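Long-range contacts in cyclic di-GMP-binding protein XC_3703 (Xanthomonas campestris pv. campestris, PDB 5B7W), which binds the bacterial second messenger cyclic di-GMP, regulates virulence and biofilm formation and, without the ligand, promotes binding of a transcriptional regulator to its target genes: residues 75-80 with 94-99; 6-11 with 151-156; 13-18 with 66-71; 35-40 with 58-63; 117-122 with 139-144. All coordinates share one frame; numbering follows the deposited sequence.

Interaction 1 (75-80 with 94-99)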
# COMPACT_ATOMS: atom_id res chain seq x y z
N VAL A 75 4.99 -1.54 -2.22
CA VAL A 75 5.12 -1.76 -0.78
C VAL A 75 5.11 -0.47 0.02
O VAL A 75 5.21 -0.52 1.26
CB VAL A 75 6.40 -2.55 -0.44
CG1 VAL A 75 6.29 -3.98 -0.93
CG2 VAL A 75 7.61 -1.86 -1.04
N ARG A 76 4.99 0.69 -0.63
CA ARG A 76 4.81 1.92 0.13
C ARG A 76 3.44 1.99 0.79
O ARG A 76 3.23 2.86 1.65
CB ARG A 76 5.01 3.13 -0.79
CG ARG A 76 6.48 3.44 -1.08
CD ARG A 76 6.65 4.63 -2.02
NE ARG A 76 6.05 4.40 -3.34
CZ ARG A 76 4.97 5.03 -3.78
NH1 ARG A 76 4.36 5.92 -3.02
NH2 ARG A 76 4.49 4.76 -4.99
N CYS A 77 2.52 1.10 0.43
CA CYS A 77 1.25 0.97 1.12
C CYS A 77 1.39 0.33 2.50
O CYS A 77 0.41 0.27 3.24
CB CYS A 77 0.27 0.15 0.28
SG CYS A 77 0.67 -1.61 0.17
N LEU A 78 2.58 -0.15 2.85
CA LEU A 78 2.78 -0.83 4.12
C LEU A 78 3.00 0.19 5.24
O LEU A 78 3.80 1.12 5.09
CB LEU A 78 3.97 -1.78 4.04
CG LEU A 78 3.88 -2.93 3.03
CD1 LEU A 78 5.09 -3.84 3.14
CD2 LEU A 78 2.59 -3.71 3.24
N GLU A 79 2.29 0.01 6.34
CA GLU A 79 2.45 0.82 7.55
C GLU A 79 2.93 -0.10 8.66
O GLU A 79 2.15 -0.91 9.18
CB GLU A 79 1.15 1.52 7.92
CG GLU A 79 1.24 2.33 9.20
CD GLU A 79 -0.12 2.62 9.81
OE1 GLU A 79 -0.73 1.68 10.37
OE2 GLU A 79 -0.57 3.78 9.73
N PHE A 80 4.20 0.02 9.03
CA PHE A 80 4.81 -0.86 10.02
C PHE A 80 4.59 -0.30 11.42
O PHE A 80 5.02 0.82 11.72
CB PHE A 80 6.30 -1.04 9.74
CG PHE A 80 6.59 -1.85 8.51
CD1 PHE A 80 6.64 -1.26 7.26
CD2 PHE A 80 6.81 -3.21 8.61
CE1 PHE A 80 6.91 -2.01 6.14
CE2 PHE A 80 7.07 -3.97 7.49
CZ PHE A 80 7.12 -3.36 6.25
N VAL A 94 1.68 -5.08 10.49
CA VAL A 94 1.91 -4.32 9.27
C VAL A 94 0.55 -4.08 8.63
O VAL A 94 -0.13 -5.02 8.20
CB VAL A 94 2.85 -5.06 8.30
CG1 VAL A 94 3.18 -4.17 7.11
CG2 VAL A 94 4.11 -5.49 9.03
N THR A 95 0.14 -2.81 8.56
CA THR A 95 -1.13 -2.43 7.97
C THR A 95 -0.94 -2.22 6.47
O THR A 95 -0.13 -1.38 6.06
CB THR A 95 -1.69 -1.17 8.62
OG1 THR A 95 -1.99 -1.44 10.00
CG2 THR A 95 -2.95 -0.71 7.90
N VAL A 96 -1.68 -2.97 5.66
CA VAL A 96 -1.70 -2.77 4.22
C VAL A 96 -2.68 -1.64 3.92
O VAL A 96 -3.89 -1.88 3.79
CB VAL A 96 -2.07 -4.06 3.47
CG1 VAL A 96 -2.00 -3.84 1.97
CG2 VAL A 96 -1.15 -5.20 3.89
N LYS A 97 -2.17 -0.42 3.82
CA LYS A 97 -3.02 0.75 3.65
C LYS A 97 -3.71 0.72 2.29
O LYS A 97 -3.07 0.49 1.26
CB LYS A 97 -2.21 2.03 3.81
CG LYS A 97 -1.60 2.23 5.19
CD LYS A 97 -0.71 3.46 5.23
CE LYS A 97 0.36 3.42 4.16
NZ LYS A 97 1.23 4.63 4.18
N GLN A 98 -5.02 0.94 2.30
CA GLN A 98 -5.83 1.01 1.09
C GLN A 98 -6.86 2.11 1.25
O GLN A 98 -7.33 2.39 2.35
CB GLN A 98 -6.53 -0.33 0.79
CG GLN A 98 -5.61 -1.54 0.80
CD GLN A 98 -6.28 -2.79 1.34
OE1 GLN A 98 -7.02 -3.47 0.63
NE2 GLN A 98 -6.03 -3.09 2.61
N GLY A 99 -7.22 2.73 0.12
CA GLY A 99 -8.17 3.83 0.15
C GLY A 99 -7.51 5.15 0.53
O GLY A 99 -6.51 5.16 1.25
O HOH W 1 4.08 4.23 4.76
O HOH W 2 0.37 -1.13 11.87
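Phe-80 and Val-94 form a non-hydrogen-bonded antiparallel pair in which both valine methyls meet the ring. Val-94 CG1 stands over one ring face, 4.0 Å from the centroid of Phe-80, in a CH-pi contact, while Val-94 CG2 lies 3.6 Å from Phe-80 CD2. With CG1 anti to the backbone N (chi1 -174°), that methyl also meets Leu-78 CD2 at 3.9 Å, and the leucine runs alongside Val-96. On the opposite face Glu-79 and Thr-95 lie side by side; Glu-79 N to Thr-95 O and Thr-95 N to Glu-79 O, both 2.8 Å, pair their backbones. Pairing continues past the strand ends, where Lys-97 N donates to Cys-77 O at 2.7 Å. The lysine chain then folds back over that carbonyl and past Glu-79 CB, and NZ binds Glu-151 O and a water that bridges to Leu-78 O. Further out, Leu-68, Thr-61 and Arg-65 of helix 54-70 cover Leu-78 and Phe-80. This is the antiparallel hairpin of strands 78-85 and 90-96, whose first strand forms one edge of the four-stranded sheet in the RRM-like domain II.

Interaction 2 (6-11 with 151-156)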
# COMPACT_ATOMS: atom_id res chain seq x y z
N VAL A 6 -8.73 8.88 -8.70
CA VAL A 6 -7.46 8.57 -8.04
C VAL A 6 -7.76 7.59 -6.92
O VAL A 6 -8.51 7.90 -5.99
CB VAL A 6 -6.78 9.84 -7.50
CG1 VAL A 6 -5.42 9.50 -6.92
CG2 VAL A 6 -6.66 10.88 -8.60
N ILE A 7 -7.20 6.39 -7.02
CA ILE A 7 -7.47 5.33 -6.05
C ILE A 7 -6.16 4.86 -5.44
O ILE A 7 -5.07 5.14 -5.95
CB ILE A 7 -8.23 4.14 -6.68
CG1 ILE A 7 -7.36 3.45 -7.73
CG2 ILE A 7 -9.55 4.60 -7.28
CD1 ILE A 7 -8.02 2.25 -8.38
N SER A 8 -6.29 4.15 -4.33
CA SER A 8 -5.16 3.50 -3.66
C SER A 8 -5.67 2.14 -3.20
O SER A 8 -6.21 2.00 -2.10
CB SER A 8 -4.63 4.33 -2.50
OG SER A 8 -3.43 3.77 -2.00
N GLU A 9 -5.52 1.14 -4.06
CA GLU A 9 -6.11 -0.18 -3.84
C GLU A 9 -5.06 -1.26 -4.04
O GLU A 9 -4.10 -1.09 -4.80
CB GLU A 9 -7.30 -0.42 -4.77
CG GLU A 9 -8.47 0.50 -4.51
CD GLU A 9 -9.66 0.20 -5.40
OE1 GLU A 9 -9.52 -0.64 -6.32
OE2 GLU A 9 -10.73 0.80 -5.19
N VAL A 10 -5.26 -2.37 -3.35
CA VAL A 10 -4.42 -3.55 -3.46
C VAL A 10 -5.32 -4.74 -3.79
O VAL A 10 -6.34 -4.94 -3.13
CB VAL A 10 -3.63 -3.82 -2.16
CG1 VAL A 10 -2.78 -5.07 -2.30
CG2 VAL A 10 -2.76 -2.62 -1.81
N ASP A 11 -4.94 -5.50 -4.81
CA ASP A 11 -5.72 -6.68 -5.19
C ASP A 11 -5.75 -7.67 -4.03
O ASP A 11 -4.70 -8.07 -3.51
CB ASP A 11 -5.13 -7.32 -6.44
CG ASP A 11 -5.96 -8.48 -6.94
OD1 ASP A 11 -5.68 -9.63 -6.54
OD2 ASP A 11 -6.88 -8.25 -7.75
N GLU A 151 2.69 9.49 0.61
CA GLU A 151 2.78 8.33 1.49
C GLU A 151 1.91 7.17 1.04
O GLU A 151 1.74 6.21 1.79
CB GLU A 151 2.40 8.74 2.92
CG GLU A 151 1.00 9.32 3.04
CD GLU A 151 0.68 9.78 4.45
OE1 GLU A 151 0.60 11.00 4.67
OE2 GLU A 151 0.52 8.91 5.33
N LEU A 152 1.35 7.24 -0.17
CA LEU A 152 0.47 6.19 -0.67
C LEU A 152 0.72 5.90 -2.15
O LEU A 152 0.93 6.82 -2.94
CB LEU A 152 -1.02 6.55 -0.51
CG LEU A 152 -1.79 6.06 0.72
CD1 LEU A 152 -1.62 6.99 1.89
CD2 LEU A 152 -3.27 5.86 0.40
N PRO A 153 0.67 4.62 -2.53
CA PRO A 153 0.64 4.29 -3.96
C PRO A 153 -0.67 4.75 -4.58
O PRO A 153 -1.75 4.60 -3.99
CB PRO A 153 0.76 2.76 -3.97
CG PRO A 153 1.28 2.40 -2.61
CD PRO A 153 0.72 3.43 -1.68
N LEU A 154 -0.57 5.32 -5.77
CA LEU A 154 -1.73 5.86 -6.48
C LEU A 154 -1.93 5.10 -7.79
O LEU A 154 -0.97 4.87 -8.53
CB LEU A 154 -1.56 7.35 -6.77
CG LEU A 154 -1.43 8.29 -5.57
CD1 LEU A 154 -1.35 9.74 -6.02
CD2 LEU A 154 -2.59 8.09 -4.60
N GLN A 155 -3.17 4.71 -8.05
CA GLN A 155 -3.59 4.21 -9.35
C GLN A 155 -4.72 5.09 -9.87
O GLN A 155 -5.28 5.91 -9.14
CB GLN A 155 -4.03 2.74 -9.27
CG GLN A 155 -3.03 1.82 -8.62
CD GLN A 155 -3.26 1.67 -7.13
OE1 GLN A 155 -4.38 1.42 -6.69
NE2 GLN A 155 -2.20 1.84 -6.34
N PHE A 156 -5.06 4.91 -11.14
CA PHE A 156 -6.04 5.75 -11.80
C PHE A 156 -6.91 4.90 -12.70
O PHE A 156 -6.40 4.11 -13.50
CB PHE A 156 -5.36 6.86 -12.61
CG PHE A 156 -4.24 7.55 -11.87
CD1 PHE A 156 -4.49 8.64 -11.06
CD2 PHE A 156 -2.93 7.09 -11.98
CE1 PHE A 156 -3.47 9.26 -10.37
CE2 PHE A 156 -1.91 7.71 -11.30
CZ PHE A 156 -2.17 8.80 -10.50
O HOH W 3 -1.96 0.18 -4.08
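Gln-155 offers both its backbone and its side chain to the chain segment around Ile-7. At the backbone the two residues make a hydrogen-bonded antiparallel pair, Ile-7 N to Gln-155 O and Gln-155 N to Ile-7 O, each 2.9 Å. From there the glutamine side chain can be followed outward. Its CB packs on Ile-7 CG1 at 3.7 Å, the two side chains crossing at roughly a right angle. A bend at chi2 (92°) then turns the amide back across to Glu-9, beyond the end of strand 3-7. There Gln-155 OE1 accepts the backbone N-H of Glu-9 at 2.9 Å, in the amide plane and on a lone pair, while NE2 donates to a water that itself donates to Glu-9 O. In the sequence between Ile-7 and Glu-9, Ser-8 OG donates to Pro-153 O at 2.7 Å, in the carbonyl plane. On the sheet face that carries Val-6 and Phe-156, Val-6 CG2 sits at the edge of the Phe-156 ring, and Val-6 CG1 touches Leu-154 CD2; Leu-108 and Leu-145 also pack on the valine. Strands 3-7 and 155-160 are neighbours in the sheet of domain I. The chemistry implies that, where regular strand pairing stops after Ile-7, side-chain hydroxyl and amide groups take over as partners for the backbone, and one glutamine amide serves both polar groups of Glu-9's main chain, one directly and one through water.

Interaction 3 (13-18 with 66-71)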
# COMPACT_ATOMS: atom_id res chain seq x y z
N HIS A 13 -6.54 -10.83 -3.90
CA HIS A 13 -5.98 -12.15 -4.15
C HIS A 13 -4.46 -12.10 -4.16
O HIS A 13 -3.80 -12.95 -3.53
CB HIS A 13 -6.49 -12.71 -5.48
CG HIS A 13 -5.74 -13.93 -5.93
ND1 HIS A 13 -5.79 -15.13 -5.25
CD2 HIS A 13 -4.90 -14.12 -6.97
CE1 HIS A 13 -5.02 -16.01 -5.86
NE2 HIS A 13 -4.47 -15.43 -6.90
N GLU A 14 -3.88 -11.13 -4.86
CA GLU A 14 -2.42 -11.02 -4.91
C GLU A 14 -1.85 -10.74 -3.53
O GLU A 14 -0.75 -11.20 -3.20
CB GLU A 14 -2.00 -9.95 -5.91
CG GLU A 14 -2.40 -10.23 -7.35
CD GLU A 14 -1.52 -11.28 -8.03
OE1 GLU A 14 -0.81 -12.02 -7.33
OE2 GLU A 14 -1.55 -11.35 -9.28
N LEU A 15 -2.57 -9.97 -2.71
CA LEU A 15 -2.15 -9.77 -1.33
C LEU A 15 -2.14 -11.10 -0.58
O LEU A 15 -1.24 -11.36 0.23
CB LEU A 15 -3.07 -8.77 -0.64
CG LEU A 15 -2.82 -8.51 0.85
CD1 LEU A 15 -1.38 -8.07 1.08
CD2 LEU A 15 -3.79 -7.49 1.40
N THR A 16 -3.13 -11.96 -0.85
CA THR A 16 -3.16 -13.28 -0.23
C THR A 16 -2.04 -14.16 -0.78
O THR A 16 -1.40 -14.90 -0.02
CB THR A 16 -4.52 -13.94 -0.46
OG1 THR A 16 -5.55 -13.11 0.10
CG2 THR A 16 -4.57 -15.31 0.20
N ASN A 17 -1.80 -14.11 -2.09
CA ASN A 17 -0.74 -14.91 -2.69
C ASN A 17 0.62 -14.53 -2.12
O ASN A 17 1.44 -15.40 -1.80
CB ASN A 17 -0.74 -14.75 -4.21
CG ASN A 17 -1.65 -15.74 -4.90
OD1 ASN A 17 -1.68 -15.83 -6.12
ND2 ASN A 17 -2.39 -16.51 -4.11
N ALA A 18 0.88 -13.23 -1.97
CA ALA A 18 2.18 -12.78 -1.45
C ALA A 18 2.42 -13.29 -0.04
O ALA A 18 3.54 -13.70 0.30
CB ALA A 18 2.27 -11.26 -1.50
N ALA A 66 9.68 -8.35 -0.63
CA ALA A 66 9.99 -8.97 -1.91
C ALA A 66 8.80 -9.75 -2.46
O ALA A 66 8.55 -9.75 -3.67
CB ALA A 66 11.21 -9.89 -1.77
N ARG A 67 8.05 -10.41 -1.58
CA ARG A 67 6.88 -11.16 -2.03
C ARG A 67 5.79 -10.23 -2.54
O ARG A 67 5.19 -10.48 -3.60
CB ARG A 67 6.35 -12.04 -0.90
CG ARG A 67 7.25 -13.22 -0.55
CD ARG A 67 7.66 -13.99 -1.79
NE ARG A 67 9.05 -13.71 -2.16
CZ ARG A 67 9.52 -13.80 -3.41
NH1 ARG A 67 8.71 -14.15 -4.40
NH2 ARG A 67 10.79 -13.52 -3.65
N LEU A 68 5.52 -9.14 -1.82
CA LEU A 68 4.49 -8.20 -2.25
C LEU A 68 4.87 -7.54 -3.57
O LEU A 68 4.03 -7.42 -4.47
CB LEU A 68 4.27 -7.14 -1.16
CG LEU A 68 3.55 -7.62 0.10
CD1 LEU A 68 3.73 -6.62 1.23
CD2 LEU A 68 2.08 -7.85 -0.18
N LEU A 69 6.12 -7.12 -3.70
CA LEU A 69 6.59 -6.56 -4.96
C LEU A 69 6.48 -7.58 -6.09
O LEU A 69 6.09 -7.24 -7.21
CB LEU A 69 8.02 -6.05 -4.82
CG LEU A 69 8.22 -4.84 -3.92
CD1 LEU A 69 9.68 -4.68 -3.51
CD2 LEU A 69 7.72 -3.58 -4.61
N ALA A 70 6.81 -8.84 -5.80
CA ALA A 70 6.74 -9.89 -6.81
C ALA A 70 5.33 -10.10 -7.34
O ALA A 70 5.17 -10.63 -8.44
CB ALA A 70 7.28 -11.21 -6.24
N ARG A 71 4.31 -9.70 -6.59
CA ARG A 71 2.93 -9.77 -7.06
C ARG A 71 2.40 -8.41 -7.50
O ARG A 71 1.19 -8.21 -7.56
CB ARG A 71 2.03 -10.37 -5.97
CG ARG A 71 2.45 -11.76 -5.51
CD ARG A 71 2.91 -12.64 -6.67
NE ARG A 71 1.81 -13.00 -7.57
CZ ARG A 71 1.97 -13.65 -8.71
NH1 ARG A 71 3.18 -14.01 -9.11
NH2 ARG A 71 0.92 -13.93 -9.47
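Arg-71 and Glu-14 form a salt bridge where the two helices meet. Arg-71 NE donates to Glu-14 OE1 at 2.8 Å with a fairly straight N-H...O angle of 162°, and Arg-71 NH2 adds a weak second bond to the same oxygen. OE1 lies at the guanidinium edge, close to its plane, and is met on the syn side, with the donor tilted 28° out of the carboxylate plane; the two flat groups are turned 47° against each other, so this is not a coplanar two-oxygen pairing. A bend at chi2 in Glu-14 and two successive bends in Arg-71 bring the groups together, the chains crossing at about a right angle. Asp-11, at the N-cap, accepts the backbone N-H of Glu-14 through OD1, so the residue that carries the carboxylate lies in the capped first turn of helix 12-26. Away from the charges the contact becomes apolar. Ala-18 CB touches Leu-68 CD2 at 3.7 Å and Arg-71 CG at 4.0 Å, while Leu-15 CD1 meets the same Leu-68 methyl at 3.7 Å. The small alanine allows close approach, with Ala-18 O 3.5 Å from Arg-67 CB; the polar end of Arg-67 turns away to Glu-25, a second salt bridge between the same helices. The two segments run roughly antiparallel, their axes 8.7 Å apart at the closest. Both helices lie on one side of the domain II sheet, Leu-15 reaching Leu-41 of strand 38-42 and Val-96 of strand 90-96, and Leu-68 resting on Leu-78 of strand 78-85.

Interaction 4 (35-40 with 58-63)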
# COMPACT_ATOMS: atom_id res chain seq x y z
N VAL A 35 12.00 -23.11 13.42
CA VAL A 35 11.77 -21.85 14.11
C VAL A 35 10.31 -21.46 13.95
O VAL A 35 9.79 -21.44 12.83
CB VAL A 35 12.71 -20.75 13.58
CG1 VAL A 35 12.18 -19.37 13.96
CG2 VAL A 35 14.12 -20.94 14.11
N GLU A 36 9.66 -21.15 15.06
CA GLU A 36 8.24 -20.78 15.05
C GLU A 36 8.13 -19.35 14.55
O GLU A 36 8.30 -18.39 15.31
CB GLU A 36 7.63 -20.95 16.44
CG GLU A 36 7.89 -22.33 17.04
CD GLU A 36 6.80 -22.76 17.99
OE1 GLU A 36 5.82 -22.00 18.17
OE2 GLU A 36 6.92 -23.86 18.58
N ALA A 37 7.84 -19.20 13.26
CA ALA A 37 7.66 -17.89 12.65
C ALA A 37 6.62 -18.01 11.55
O ALA A 37 6.49 -19.06 10.91
CB ALA A 37 8.98 -17.35 12.08
N LYS A 38 5.87 -16.93 11.33
CA LYS A 38 4.75 -16.99 10.41
C LYS A 38 4.29 -15.59 10.03
O LYS A 38 4.47 -14.64 10.80
CB LYS A 38 3.58 -17.78 11.01
CG LYS A 38 3.19 -17.30 12.41
CD LYS A 38 2.12 -18.18 13.04
CE LYS A 38 0.73 -17.61 12.81
NZ LYS A 38 -0.29 -18.30 13.64
N PHE A 39 3.71 -15.48 8.84
CA PHE A 39 2.93 -14.32 8.43
C PHE A 39 1.46 -14.70 8.46
O PHE A 39 1.08 -15.76 7.97
CB PHE A 39 3.29 -13.86 7.01
CG PHE A 39 4.75 -13.58 6.80
CD1 PHE A 39 5.62 -14.60 6.43
CD2 PHE A 39 5.25 -12.30 6.93
CE1 PHE A 39 6.96 -14.34 6.22
CE2 PHE A 39 6.59 -12.04 6.71
CZ PHE A 39 7.44 -13.06 6.35
N GLU A 40 0.63 -13.83 9.04
CA GLU A 40 -0.81 -14.04 9.07
C GLU A 40 -1.51 -12.82 8.49
O GLU A 40 -1.38 -11.72 9.02
CB GLU A 40 -1.31 -14.31 10.49
CG GLU A 40 -2.80 -14.60 10.56
CD GLU A 40 -3.45 -14.08 11.82
OE1 GLU A 40 -2.77 -13.36 12.59
OE2 GLU A 40 -4.64 -14.38 12.04
N LYS A 58 12.72 -8.63 11.38
CA LYS A 58 13.33 -7.74 10.39
C LYS A 58 13.68 -8.50 9.12
O LYS A 58 13.50 -7.97 8.01
CB LYS A 58 14.58 -7.08 10.97
CG LYS A 58 15.13 -5.94 10.12
CD LYS A 58 16.64 -5.88 10.17
CE LYS A 58 17.14 -5.28 11.47
NZ LYS A 58 18.62 -5.08 11.45
N GLN A 59 14.17 -9.73 9.25
CA GLN A 59 14.39 -10.57 8.08
C GLN A 59 13.08 -10.84 7.35
O GLN A 59 13.01 -10.76 6.12
CB GLN A 59 15.05 -11.89 8.49
CG GLN A 59 16.47 -11.77 8.98
CD GLN A 59 17.06 -13.11 9.34
OE1 GLN A 59 16.51 -13.84 10.18
NE2 GLN A 59 18.17 -13.46 8.71
N MET A 60 12.03 -11.18 8.11
CA MET A 60 10.73 -11.45 7.49
C MET A 60 10.18 -10.23 6.77
O MET A 60 9.47 -10.38 5.76
CB MET A 60 9.74 -11.94 8.54
CG MET A 60 10.08 -13.29 9.16
SD MET A 60 8.66 -13.99 10.02
CE MET A 60 8.58 -12.89 11.42
N THR A 61 10.48 -9.03 7.26
CA THR A 61 10.07 -7.82 6.56
C THR A 61 10.67 -7.76 5.16
O THR A 61 9.99 -7.40 4.20
CB THR A 61 10.48 -6.58 7.37
OG1 THR A 61 9.74 -6.56 8.60
CG2 THR A 61 10.20 -5.31 6.59
N ASP A 62 11.95 -8.13 5.03
CA ASP A 62 12.58 -8.17 3.72
C ASP A 62 11.92 -9.22 2.83
O ASP A 62 11.76 -9.00 1.62
CB ASP A 62 14.08 -8.45 3.86
CG ASP A 62 14.78 -7.43 4.73
OD1 ASP A 62 14.31 -6.28 4.79
OD2 ASP A 62 15.82 -7.77 5.34
N ILE A 63 11.54 -10.36 3.40
CA ILE A 63 10.83 -11.38 2.64
C ILE A 63 9.45 -10.87 2.23
O ILE A 63 9.02 -11.03 1.09
CB ILE A 63 10.72 -12.68 3.45
CG1 ILE A 63 12.11 -13.25 3.75
CG2 ILE A 63 9.87 -13.70 2.71
CD1 ILE A 63 12.09 -14.44 4.67
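Met-60 and Phe-39 meet through sulfur, methylene and backbone at once. The sulfur-aromatic part comes first: Met-60 SD lies over one face of the Phe-39 ring, 4.3 Å from the centroid of Phe-39 and 25° off the ring normal, a Met-aromatic contact. The methionine chain is extended as far as its sulfur (chi2 -164°), which carries SD away from the helix and across the ring, the two side chains sliding past each other in opposite directions. Apolar packing makes up the second group. Met-60 CB packs against Phe-39 CZ at 3.4 Å, Ala-37 CB touches Met-60 SD at 4.0 Å, and Ile-63 CB approaches Phe-39 CZ at 4.4 Å. The third kind involves the main chain of the helix, for the far rim of the ring points at Met-60 C, and Phe-39 CZ stands 3.4 Å from Met-60 O. No hydrogen bond joins the segments; Phe-39 N is instead bound by Asn-23 OD1. Ala-22 and Leu-26 of helix 12-26 also touch the ring. Here Phe-39 of edge strand 38-42, with Ala-37 just before the strand, packs against helix 54-70, part of the sheet-to-helix core of an RRM-like domain.

Interaction 5 (117-122 with 139-144)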
# COMPACT_ATOMS: atom_id res chain seq x y z
N LEU A 117 -3.27 23.73 -11.53
CA LEU A 117 -3.69 22.90 -12.63
C LEU A 117 -5.11 23.14 -12.98
O LEU A 117 -5.88 23.52 -12.13
CB LEU A 117 -3.58 21.49 -12.16
CG LEU A 117 -3.28 20.43 -13.18
CD1 LEU A 117 -3.75 20.80 -14.57
CD2 LEU A 117 -1.81 20.16 -13.10
N LYS A 118 -5.44 22.90 -14.23
CA LYS A 118 -6.77 23.11 -14.72
C LYS A 118 -7.72 21.95 -14.38
O LYS A 118 -8.44 21.45 -15.21
CB LYS A 118 -6.70 23.31 -16.21
CG LYS A 118 -5.93 24.53 -16.67
CD LYS A 118 -6.21 24.85 -18.13
CE LYS A 118 -5.13 25.65 -18.83
NZ LYS A 118 -4.97 25.22 -20.23
N VAL A 119 -7.70 21.53 -13.13
CA VAL A 119 -8.56 20.42 -12.73
C VAL A 119 -9.34 20.81 -11.49
O VAL A 119 -8.94 21.69 -10.73
CB VAL A 119 -7.76 19.12 -12.48
CG1 VAL A 119 -7.08 18.65 -13.76
CG2 VAL A 119 -6.75 19.32 -11.37
N GLU A 120 -10.47 20.14 -11.30
CA GLU A 120 -11.28 20.26 -10.10
C GLU A 120 -11.35 18.89 -9.44
O GLU A 120 -11.77 17.92 -10.07
CB GLU A 120 -12.68 20.79 -10.41
CG GLU A 120 -13.45 21.27 -9.19
CD GLU A 120 -14.70 22.04 -9.56
OE1 GLU A 120 -15.36 22.57 -8.64
OE2 GLU A 120 -15.03 22.11 -10.76
N ALA A 121 -10.93 18.82 -8.18
CA ALA A 121 -10.87 17.56 -7.44
C ALA A 121 -11.98 17.51 -6.41
O ALA A 121 -12.29 18.51 -5.76
CB ALA A 121 -9.51 17.40 -6.76
N GLN A 122 -12.59 16.33 -6.27
CA GLN A 122 -13.67 16.12 -5.31
C GLN A 122 -13.50 14.76 -4.66
O GLN A 122 -13.28 13.77 -5.36
CB GLN A 122 -15.04 16.22 -5.99
CG GLN A 122 -16.20 15.85 -5.09
CD GLN A 122 -17.46 16.63 -5.41
OE1 GLN A 122 -17.86 16.73 -6.58
NE2 GLN A 122 -18.10 17.18 -4.39
N GLN A 139 -4.24 14.14 -17.73
CA GLN A 139 -2.90 13.56 -17.75
C GLN A 139 -1.90 14.47 -17.04
O GLN A 139 -1.02 14.00 -16.32
CB GLN A 139 -2.45 13.28 -19.18
CG GLN A 139 -0.99 12.85 -19.31
CD GLN A 139 -0.77 11.40 -18.93
OE1 GLN A 139 -0.77 11.05 -17.76
NE2 GLN A 139 -0.57 10.55 -19.94
N ASP A 140 -2.03 15.79 -17.25
CA ASP A 140 -1.21 16.73 -16.50
C ASP A 140 -1.38 16.54 -15.00
O ASP A 140 -0.41 16.64 -14.24
CB ASP A 140 -1.55 18.17 -16.90
CG ASP A 140 -0.82 18.62 -18.15
OD1 ASP A 140 -0.41 17.75 -18.95
OD2 ASP A 140 -0.66 19.84 -18.34
N ALA A 141 -2.60 16.25 -14.56
CA ALA A 141 -2.81 15.90 -13.16
C ALA A 141 -2.25 14.51 -12.86
O ALA A 141 -1.61 14.31 -11.82
CB ALA A 141 -4.30 15.97 -12.81
N ILE A 142 -2.48 13.55 -13.76
CA ILE A 142 -1.98 12.20 -13.55
C ILE A 142 -0.46 12.19 -13.53
O ILE A 142 0.17 11.59 -12.64
CB ILE A 142 -2.53 11.25 -14.63
CG1 ILE A 142 -4.03 11.02 -14.43
CG2 ILE A 142 -1.78 9.93 -14.62
CD1 ILE A 142 -4.64 10.05 -15.42
N ALA A 143 0.17 12.86 -14.50
CA ALA A 143 1.63 12.90 -14.54
C ALA A 143 2.20 13.59 -13.31
O ALA A 143 3.27 13.22 -12.81
CB ALA A 143 2.10 13.60 -15.81
N VAL A 144 1.49 14.60 -12.79
CA VAL A 144 1.94 15.27 -11.57
C VAL A 144 1.77 14.34 -10.37
O VAL A 144 2.67 14.22 -9.53
CB VAL A 144 1.19 16.59 -11.37
CG1 VAL A 144 1.23 17.03 -9.91
CG2 VAL A 144 1.78 17.68 -12.26
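Leu-117 and Asp-140 cross at about a right angle where the loop leading into an edge strand meets helix 135-146 in the RRM-like domain I, whose four-stranded antiparallel sheet carries two helices on one side. The leucine lays both methyls on Asp-140: Leu-117 CD1 touches Asp-140 CB at 4.1 Å, and Leu-117 CD2 lies 4.0 Å from Asp-140 O. A chi1 of -150° carries CG out toward the helix, and a chi2 of -27°, away from a staggered position, sets the two methyls. One turn further on, Val-144 CG2 is only loosely approached by Leu-117 CD2, at 4.4 Å. The backbone between the two apolar residues turns tightly, since Lys-118 is the centre of an inverse gamma turn with a weak bond from Val-119 N to Leu-117 O; Leu-117 and Val-119, on its two sides, both direct their side chains at the helix. Val-119 also rests on Val-130 of the next strand, whereas Ala-141 is backed by Leu-112 of helix 102-114. The contact has no hydrogen bond between its segments and lies near the surface. The Asp-140 side chain is about 5 Å from that of Asp-136, which, as in related proteins, probably binds cyclic di-GMP. Between the two segments the inner contact is Val-119 CG1 against Ala-141 CB at 4.0 Å.

How the interactions relate
Interactions 1, 3 and 4 belong to domain II and share helix 54-70 or the sheet beneath it, whereas interaction 5 lies in domain I, its centre about 40 Å from that of interaction 4. Interaction 2 pairs two strands of domain I but also touches interaction 1, through Gly-99 N to Ser-8 O and Cys-77 on Pro-153, and so stands at the junction of the domains. Chemistry follows place. Of the partly buried contacts, interaction 1 is joined across the strands by backbone bonds, interaction 2 adds side-chain ones, and the helix pair of interaction 3 is joined by a salt bridge beside apolar packing. Contacts 4 and 5 lack hydrogen bonds, one buried around an aromatic ring, the other sparse and superficial.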